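Local coordinates for protein mannosephosphate isomerase, putative (Archaeoglobus fulgidus, PDB 1ZX5) that probably interconverts D-mannose 6-phosphate and D-fructose 6-phosphate as a zinc-dependent type I mannose-6-phosphate isomerase of the cupin superfamily, at residues Asn250-Glu256 / Arg290-Ile296; Tyr258-Gly263 / Phe284-Ser288; Asn14-Trp20 / Gly35-Trp40. All blocks are in the same frame, centred on the assembly; numbering follows the deposited sequence.

Contact 1. Residues Asn250-Glu256 / Arg290-Ile296; sequences NILYAAE and RGKIVRI. With EDO (1,2-ethanediol), chain C; ACY (acetic acid), chain E.
Glu256 and Lys292 run side by side at the outer end of two antiparallel strands, 250-256 and 291-298, that otherwise meet largely through buried apolar groups. The lysine can be traced outward from CB, which lies near the methyl of Ala255. Its CG and CD pass the glutamate carboxylate, CE comes 3.6 Å from Glu256 OE1, and the chain bends only at its last torsion, about CD-CE (chi4 -74°). That bend carries Lys292 NZ off to acetate O, 3.1 Å away, and to a salt bridge with Asp236, while Glu256 OE2 bonds to the hydroxyl of Tyr165. Glu256 OE1 also lies at the edge of the Arg290 guanidinium, a long salt bridge of 3.7 Å to NH1.

The same end of the pair contains a classic beta bulge. Ala255 and Glu256 both face Lys292, and Lys292 O accepts from Ala255 N (3.0 Å) and Glu256 N (3.2 Å), the latter on a lone pair. Further in, the register is regular: Tyr253 and Val294 form a hydrogen-bonded pair in which Val294 N gives Tyr253 O a straight bond (179°). Val294 CG2 sits at the edge of the tyrosine ring, 4.1 Å from CD2, and the phenol OH donates to an ethanediol that bonds to Ala255 O; this and the acetate probably come from the crystallisation liquor.

Ile251, Tyr253, Val294 and Ile296 line one face, packed on strands 85-92 and 181-188; on the reverse, Ile293 CD1 rests 4.1 Å from Leu252 CB. The chemistry thus divides along the strands: in the middle, cohesion comes from backbone bonds and apolar contact, whereas at the bulged end the charges are probably shared among several partners, with the lysine ammonium directed to Asp236 rather than the neighbouring glutamate.

Contact 2. Residues Tyr258-Gly263 / Phe284-Ser288; sequences YFILRG and FTVES
Ser288 OG lies over one face of the Phe259 ring, 4.0 Å above its plane and displaced toward the rim, while Ser288 CB approaches the ring atoms CD1 and CE1. Ser288 OG also donates to Tyr258 O at 3.1 Å, coming from above the carbonyl plane. The second flat group is the Arg262 guanidinium. One of its faces carries Ile260 CG2, and Glu287 CB and a water occupy its edge. Arg262 NH1 meets Glu287 OE1 at 2.8 Å in a salt bridge that is nearly straight (166°). The bond lies in the guanidinium plane but reaches the oxygen from above the carboxylate, with the two planes 53° apart.

Full extension of the arginine from CG to NE is what lets its end pass back over Ile260 to Glu287, in the next hydrogen-bonded pair along the sheet. One water spans the bridge, accepting from Arg262 NH2 and donating to Glu287 OE1. A second ties Arg262 NH1 to Ile260 O, donating to the latter, and is 2.8 Å from Thr285 OG1. Water thus shares the charged groups.

On the opposite face Leu261 and Val286 lie side by side, with CD2 and CG1 in tight contact at 3.5 Å. Phe259 belongs to this inner layer: its CZ is 3.5 Å from Lys292 N, and Phe284 CE1 reaches Leu252 CD1. Between the faces, four backbone bonds join Ile260 to Glu287 and Arg262 to Thr285, the two hydrogen-bonded pairs. A polar, watered outer surface and an apolar inner one, on antiparallel strands flanked by 240-244 and 266-269, are consistent with one wall of the jelly-roll beta-barrel of a cupin domain.

Contact 3. Residues Asn14-Trp20 / Gly35-Trp40; sequences NLVERPW and GIGESW
Arg18 spends two nitrogens on a single oxygen of Glu38: NE at 2.8 Å and NH2 at 2.9 Å both reach OE2, from one face of the carboxylate and in the plane of the guanidinium. This side-on grip depends on a bend at chi2 (-69°) that folds the arginine back over Val16 of the same segment. Val16 CG1 then sits over the centre of the guanidinium, while Arg18 CB covers one face of the Trp20 indole and Glu38 OE2 lies near that ring's edge. The other carboxylate oxygen, OE1, accepts from Trp40 NE1 at 2.8 Å and pairs with Arg88, so the buried acid is held at both oxygens. With an alanine in place of Glu38, Arg18 would probably lose its charge partner and Trp40 NE1 its acceptor, leaving the arginine end free to turn.

A classic beta bulge shifts the register: Gly37 N (2.9 Å) and Glu38 N (3.3 Å) both donate to Val16 O. Arg18 CG and Trp20 CZ3 pack against Gly37 where a CB would lie, and Trp20 CZ3 is only 3.6 Å from Gly37 O. Beyond the bulge Arg18 N bonds to Gly35 O; toward the other end Trp40 N gives Asn14 O a nearly straight bond (174°), and Val16 CG2 approaches Trp40 NE1.

Strand 15-17 is the outermost of its antiparallel sheet, with 36-41 next and 85-92 beyond. Leu15, Ile36 and Ser39 pack on Ile25 of helix 24-28, whereas Trp20, Glu38 and Trp40 lie against strand 85-92.

Overall arrangement
From the N terminus, contact 3 comes first: it closes the short loop that carries helix 24-28 and pairs the edge strand of the six-stranded sheet with 36-41. Strand 85-92 follows as the next strand of that sheet, and alternate side chains of it touch contact 3 and contact 1. Much later contact 1 opens at residue 250. The chain then passes straight into 258-263, returns through 284-288 and ends the pairing at 290-296, so contact 2 lies wholly within contact 1's span. Contacts 1 and 2 touch through Phe259 and Phe284, joining two sheets of the cupin domain; contact 3, in series with them, is about 21 Å between centres from contact 1.

Contact 1. Residues Asn250-Glu256 / Arg290-Ile296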
# COMPACT_ATOMS: atom_id res chain seq x y z
N ASN A 250 4.78 -4.89 12.45
CA ASN A 250 4.81 -5.53 11.14
C ASN A 250 3.38 -5.87 10.70
O ASN A 250 2.47 -6.04 11.53
CB ASN A 250 5.65 -6.81 11.15
CG ASN A 250 7.16 -6.56 11.21
OD1 ASN A 250 7.65 -5.59 11.81
ND2 ASN A 250 7.91 -7.46 10.62
N ILE A 251 3.19 -5.97 9.38
CA ILE A 251 1.99 -6.54 8.79
C ILE A 251 2.47 -7.59 7.80
O ILE A 251 3.41 -7.36 7.05
CB ILE A 251 1.07 -5.47 8.11
CG1 ILE A 251 0.37 -4.60 9.17
CG2 ILE A 251 0.02 -6.12 7.18
CD1 ILE A 251 -0.34 -3.35 8.63
N LEU A 252 1.85 -8.76 7.82
CA LEU A 252 2.18 -9.84 6.91
C LEU A 252 1.05 -9.99 5.91
O LEU A 252 -0.12 -9.98 6.29
CB LEU A 252 2.32 -11.18 7.67
CG LEU A 252 3.28 -11.23 8.86
CD1 LEU A 252 3.13 -12.59 9.58
CD2 LEU A 252 4.74 -10.99 8.43
N TYR A 253 1.39 -10.14 4.63
CA TYR A 253 0.38 -10.45 3.63
C TYR A 253 0.74 -11.76 2.94
O TYR A 253 1.85 -11.91 2.43
CB TYR A 253 0.23 -9.31 2.60
CG TYR A 253 -0.68 -9.72 1.45
CD1 TYR A 253 -2.07 -9.77 1.62
CD2 TYR A 253 -0.14 -10.09 0.22
CE1 TYR A 253 -2.91 -10.20 0.59
CE2 TYR A 253 -0.96 -10.49 -0.82
CZ TYR A 253 -2.33 -10.55 -0.64
OH TYR A 253 -3.14 -10.97 -1.67
N ALA A 254 -0.21 -12.70 2.91
CA ALA A 254 0.02 -14.00 2.27
C ALA A 254 -0.23 -13.89 0.76
O ALA A 254 -1.37 -13.86 0.32
CB ALA A 254 -0.88 -15.09 2.90
N ALA A 255 0.85 -13.80 -0.00
CA ALA A 255 0.74 -13.62 -1.45
C ALA A 255 0.49 -14.93 -2.20
O ALA A 255 -0.30 -14.96 -3.14
CB ALA A 255 2.00 -12.94 -2.00
N GLU A 256 1.18 -15.99 -1.79
CA GLU A 256 1.02 -17.34 -2.35
C GLU A 256 1.18 -18.36 -1.24
O GLU A 256 2.12 -18.27 -0.45
CB GLU A 256 2.10 -17.65 -3.41
CG GLU A 256 1.96 -16.87 -4.72
CD GLU A 256 3.17 -17.03 -5.64
OE1 GLU A 256 3.81 -18.11 -5.64
OE2 GLU A 256 3.48 -16.06 -6.37
N ARG A 290 5.42 -24.38 0.11
CA ARG A 290 6.17 -23.43 -0.71
C ARG A 290 5.25 -22.23 -0.84
O ARG A 290 4.20 -22.31 -1.48
CB ARG A 290 6.55 -23.97 -2.10
CG ARG A 290 7.48 -23.04 -2.89
CD ARG A 290 7.55 -23.35 -4.41
NE ARG A 290 6.22 -23.42 -5.02
CZ ARG A 290 5.45 -22.37 -5.33
NH1 ARG A 290 5.87 -21.12 -5.12
NH2 ARG A 290 4.24 -22.57 -5.85
N GLY A 291 5.64 -21.12 -0.23
CA GLY A 291 4.81 -19.94 -0.25
C GLY A 291 5.61 -18.66 -0.29
O GLY A 291 6.85 -18.68 -0.17
N LYS A 292 4.91 -17.56 -0.49
CA LYS A 292 5.51 -16.23 -0.48
C LYS A 292 4.69 -15.35 0.43
O LYS A 292 3.48 -15.21 0.26
CB LYS A 292 5.57 -15.62 -1.89
CG LYS A 292 6.43 -16.46 -2.83
CD LYS A 292 6.65 -15.78 -4.14
CE LYS A 292 7.14 -16.78 -5.18
NZ LYS A 292 8.56 -17.13 -4.94
N ILE A 293 5.36 -14.80 1.44
CA ILE A 293 4.68 -13.96 2.41
C ILE A 293 5.38 -12.60 2.37
O ILE A 293 6.60 -12.52 2.31
CB ILE A 293 4.67 -14.65 3.83
CG1 ILE A 293 3.71 -13.92 4.80
CG2 ILE A 293 6.10 -14.82 4.42
CD1 ILE A 293 3.35 -14.76 6.04
N VAL A 294 4.59 -11.53 2.36
CA VAL A 294 5.13 -10.19 2.32
C VAL A 294 5.21 -9.66 3.74
O VAL A 294 4.20 -9.67 4.47
CB VAL A 294 4.24 -9.24 1.45
CG1 VAL A 294 4.89 -7.85 1.33
CG2 VAL A 294 3.98 -9.87 0.06
N ARG A 295 6.39 -9.20 4.14
CA ARG A 295 6.54 -8.54 5.43
C ARG A 295 6.61 -7.02 5.23
O ARG A 295 7.48 -6.52 4.53
CB ARG A 295 7.80 -9.04 6.14
CG ARG A 295 7.89 -8.59 7.58
CD ARG A 295 9.17 -9.07 8.26
NE ARG A 295 10.37 -8.42 7.75
CZ ARG A 295 10.99 -7.39 8.33
NH1 ARG A 295 12.09 -6.89 7.76
NH2 ARG A 295 10.54 -6.87 9.47
N ILE A 296 5.68 -6.31 5.85
CA ILE A 296 5.62 -4.86 5.80
C ILE A 296 6.09 -4.36 7.16
O ILE A 296 5.65 -4.85 8.19
CB ILE A 296 4.17 -4.37 5.45
CG1 ILE A 296 3.70 -5.01 4.14
CG2 ILE A 296 4.09 -2.83 5.41
CD1 ILE A 296 2.16 -4.98 3.92
C1 EDO C . -1.21 -13.02 -5.75
O1 EDO C . -2.42 -13.15 -6.53
C2 EDO C . -1.45 -12.04 -4.59
O2 EDO C . -2.06 -12.71 -3.49
C ACY E . 10.13 -13.45 -5.09
O ACY E . 9.53 -14.28 -5.82
OXT ACY E . 10.52 -13.70 -3.93
CH3 ACY E . 10.40 -12.10 -5.66

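Contact 2. Residues Tyr258-Gly263 / Phe284-Ser288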
# COMPACT_ATOMS: atom_id res chain seq x y z
N TYR A 258 -0.29 -21.39 1.78
CA TYR A 258 -0.97 -21.44 3.06
C TYR A 258 0.10 -21.47 4.15
O TYR A 258 1.08 -22.19 4.02
CB TYR A 258 -1.83 -22.70 3.12
CG TYR A 258 -2.38 -23.02 4.49
CD1 TYR A 258 -3.39 -22.23 5.05
CD2 TYR A 258 -1.88 -24.08 5.24
CE1 TYR A 258 -3.90 -22.49 6.30
CE2 TYR A 258 -2.39 -24.36 6.51
CZ TYR A 258 -3.41 -23.56 7.03
OH TYR A 258 -3.93 -23.81 8.28
N PHE A 259 -0.09 -20.71 5.22
CA PHE A 259 0.93 -20.54 6.28
C PHE A 259 0.41 -20.90 7.66
O PHE A 259 -0.67 -20.46 8.03
CB PHE A 259 1.44 -19.09 6.33
CG PHE A 259 2.15 -18.67 5.08
CD1 PHE A 259 3.53 -18.86 4.96
CD2 PHE A 259 1.44 -18.15 4.01
CE1 PHE A 259 4.20 -18.51 3.80
CE2 PHE A 259 2.11 -17.80 2.84
CZ PHE A 259 3.48 -17.99 2.74
N ILE A 260 1.19 -21.66 8.42
CA ILE A 260 0.96 -21.81 9.86
C ILE A 260 1.93 -20.85 10.58
O ILE A 260 3.11 -20.81 10.25
CB ILE A 260 1.13 -23.29 10.32
CG1 ILE A 260 0.06 -24.16 9.62
CG2 ILE A 260 1.04 -23.41 11.86
CD1 ILE A 260 0.32 -25.64 9.71
N LEU A 261 1.39 -20.06 11.50
CA LEU A 261 2.15 -19.03 12.19
C LEU A 261 2.32 -19.46 13.64
O LEU A 261 1.35 -19.87 14.28
CB LEU A 261 1.44 -17.66 12.11
CG LEU A 261 0.91 -17.12 10.76
CD1 LEU A 261 0.17 -15.77 10.90
CD2 LEU A 261 2.03 -17.00 9.73
N ARG A 262 3.54 -19.39 14.15
CA ARG A 262 3.80 -19.79 15.54
C ARG A 262 4.59 -18.70 16.24
O ARG A 262 5.75 -18.44 15.90
CB ARG A 262 4.54 -21.13 15.62
CG ARG A 262 3.79 -22.30 14.99
CD ARG A 262 4.57 -23.62 15.10
NE ARG A 262 3.79 -24.77 14.64
CZ ARG A 262 3.72 -25.22 13.37
NH1 ARG A 262 4.37 -24.63 12.36
NH2 ARG A 262 2.96 -26.29 13.12
N GLY A 263 3.95 -18.05 17.21
CA GLY A 263 4.55 -16.99 18.00
C GLY A 263 4.22 -17.26 19.46
O GLY A 263 4.50 -18.34 19.98
N PHE A 284 8.90 -14.99 15.37
CA PHE A 284 7.93 -16.05 15.24
C PHE A 284 8.34 -16.88 14.03
O PHE A 284 9.20 -16.47 13.25
CB PHE A 284 6.52 -15.45 15.05
CG PHE A 284 6.42 -14.50 13.87
CD1 PHE A 284 6.01 -14.96 12.62
CD2 PHE A 284 6.73 -13.15 14.01
CE1 PHE A 284 5.90 -14.09 11.54
CE2 PHE A 284 6.65 -12.28 12.93
CZ PHE A 284 6.22 -12.75 11.69
N THR A 285 7.72 -18.05 13.88
CA THR A 285 7.93 -18.82 12.66
C THR A 285 6.70 -18.84 11.76
O THR A 285 5.56 -18.71 12.22
CB THR A 285 8.41 -20.26 12.94
OG1 THR A 285 7.37 -20.99 13.61
CG2 THR A 285 9.68 -20.26 13.77
N VAL A 286 6.96 -18.96 10.46
CA VAL A 286 5.93 -19.21 9.46
C VAL A 286 6.28 -20.53 8.76
O VAL A 286 7.46 -20.84 8.55
CB VAL A 286 5.76 -18.03 8.45
CG1 VAL A 286 5.51 -16.75 9.21
CG2 VAL A 286 7.00 -17.85 7.59
N GLU A 287 5.26 -21.33 8.44
CA GLU A 287 5.50 -22.62 7.81
C GLU A 287 4.60 -22.83 6.61
O GLU A 287 3.38 -22.70 6.69
CB GLU A 287 5.32 -23.76 8.82
CG GLU A 287 5.77 -25.09 8.27
CD GLU A 287 5.19 -26.27 9.03
OE1 GLU A 287 4.31 -26.05 9.89
OE2 GLU A 287 5.62 -27.41 8.79
N SER A 288 5.22 -23.21 5.49
CA SER A 288 4.51 -23.40 4.24
C SER A 288 5.23 -24.42 3.38
O SER A 288 6.47 -24.47 3.37
CB SER A 288 4.42 -22.06 3.50
OG SER A 288 3.64 -22.17 2.33
O HOH W 1 5.37 -21.95 11.98
O HOH W 2 2.58 -27.97 10.52

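Contact 3. Residues Asn14-Trp20 / Gly35-Trp40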
# COMPACT_ATOMS: atom_id res chain seq x y z
N ASN A 14 -12.60 -5.05 4.39
CA ASN A 14 -12.72 -3.61 4.24
C ASN A 14 -12.49 -3.27 2.76
O ASN A 14 -11.39 -2.88 2.36
CB ASN A 14 -11.71 -2.91 5.17
CG ASN A 14 -11.97 -1.41 5.32
OD1 ASN A 14 -12.92 -0.87 4.74
ND2 ASN A 14 -11.11 -0.73 6.08
N LEU A 15 -13.54 -3.44 1.96
CA LEU A 15 -13.46 -3.35 0.50
C LEU A 15 -14.01 -2.03 -0.02
O LEU A 15 -14.86 -1.42 0.62
CB LEU A 15 -14.20 -4.52 -0.16
CG LEU A 15 -13.82 -5.92 0.37
CD1 LEU A 15 -14.63 -7.02 -0.36
CD2 LEU A 15 -12.29 -6.17 0.27
N VAL A 16 -13.51 -1.62 -1.19
CA VAL A 16 -13.94 -0.39 -1.85
C VAL A 16 -14.32 -0.71 -3.29
O VAL A 16 -13.50 -1.23 -4.05
CB VAL A 16 -12.82 0.72 -1.84
CG1 VAL A 16 -13.35 2.05 -2.37
CG2 VAL A 16 -12.26 0.90 -0.42
N GLU A 17 -15.56 -0.39 -3.64
CA GLU A 17 -16.07 -0.52 -5.01
C GLU A 17 -15.48 0.56 -5.90
O GLU A 17 -15.44 1.73 -5.52
CB GLU A 17 -17.62 -0.46 -5.03
CG GLU A 17 -18.26 -1.63 -4.24
CD GLU A 17 -19.77 -1.52 -4.06
OE1 GLU A 17 -20.43 -0.84 -4.86
OE2 GLU A 17 -20.30 -2.12 -3.10
N ARG A 18 -15.00 0.17 -7.07
CA ARG A 18 -14.43 1.10 -8.04
C ARG A 18 -14.86 0.69 -9.43
O ARG A 18 -14.94 -0.52 -9.71
CB ARG A 18 -12.90 1.10 -7.98
CG ARG A 18 -12.31 1.58 -6.69
CD ARG A 18 -12.54 3.08 -6.47
NE ARG A 18 -11.72 3.52 -5.35
CZ ARG A 18 -12.01 4.54 -4.55
NH1 ARG A 18 -13.11 5.25 -4.74
NH2 ARG A 18 -11.19 4.84 -3.55
N PRO A 19 -15.14 1.67 -10.30
CA PRO A 19 -15.56 1.32 -11.66
C PRO A 19 -14.44 0.62 -12.43
O PRO A 19 -14.71 -0.20 -13.31
CB PRO A 19 -15.94 2.67 -12.29
CG PRO A 19 -15.17 3.71 -11.51
CD PRO A 19 -15.07 3.13 -10.10
N TRP A 20 -13.19 0.90 -12.06
CA TRP A 20 -12.04 0.24 -12.68
C TRP A 20 -11.59 -1.09 -12.02
O TRP A 20 -10.59 -1.69 -12.44
CB TRP A 20 -10.87 1.22 -12.76
CG TRP A 20 -10.65 2.02 -11.51
CD1 TRP A 20 -11.05 3.30 -11.28
CD2 TRP A 20 -9.96 1.59 -10.31
NE1 TRP A 20 -10.66 3.70 -10.02
CE2 TRP A 20 -9.98 2.68 -9.41
CE3 TRP A 20 -9.31 0.39 -9.92
CZ2 TRP A 20 -9.39 2.61 -8.13
CZ3 TRP A 20 -8.73 0.32 -8.65
CH2 TRP A 20 -8.76 1.43 -7.77
N GLY A 35 -15.99 -5.26 -9.85
CA GLY A 35 -16.10 -3.87 -9.42
C GLY A 35 -15.51 -3.54 -8.07
O GLY A 35 -15.81 -2.49 -7.50
N ILE A 36 -14.66 -4.42 -7.53
CA ILE A 36 -13.97 -4.11 -6.29
C ILE A 36 -12.56 -3.65 -6.66
O ILE A 36 -11.76 -4.45 -7.18
CB ILE A 36 -13.85 -5.33 -5.33
CG1 ILE A 36 -15.22 -6.01 -5.07
CG2 ILE A 36 -13.10 -4.94 -4.04
CD1 ILE A 36 -16.20 -5.23 -4.23
N GLY A 37 -12.26 -2.38 -6.40
CA GLY A 37 -10.95 -1.84 -6.72
C GLY A 37 -9.89 -1.98 -5.63
O GLY A 37 -8.69 -2.01 -5.93
N GLU A 38 -10.32 -2.05 -4.36
CA GLU A 38 -9.41 -1.94 -3.22
C GLU A 38 -9.84 -2.80 -2.04
O GLU A 38 -11.02 -3.02 -1.82
CB GLU A 38 -9.28 -0.48 -2.75
CG GLU A 38 -9.20 0.53 -3.91
CD GLU A 38 -8.95 1.96 -3.46
OE1 GLU A 38 -8.50 2.16 -2.30
OE2 GLU A 38 -9.21 2.87 -4.27
N SER A 39 -8.85 -3.28 -1.30
CA SER A 39 -9.05 -3.85 0.02
C SER A 39 -8.08 -3.18 0.96
O SER A 39 -6.88 -3.24 0.74
CB SER A 39 -8.76 -5.36 0.02
OG SER A 39 -8.78 -5.82 1.35
N TRP A 40 -8.61 -2.56 2.02
CA TRP A 40 -7.82 -1.82 2.99
C TRP A 40 -7.50 -2.74 4.16
O TRP A 40 -8.41 -3.23 4.84
CB TRP A 40 -8.57 -0.56 3.45
CG TRP A 40 -8.70 0.53 2.37
CD1 TRP A 40 -8.75 0.34 1.01
CD2 TRP A 40 -8.81 1.95 2.57
NE1 TRP A 40 -8.88 1.55 0.36
CE2 TRP A 40 -8.91 2.56 1.29
CE3 TRP A 40 -8.83 2.77 3.71
CZ2 TRP A 40 -9.03 3.95 1.12
CZ3 TRP A 40 -8.94 4.16 3.54
CH2 TRP A 40 -9.04 4.73 2.26
O HOH W 3 -10.13 -6.11 3.65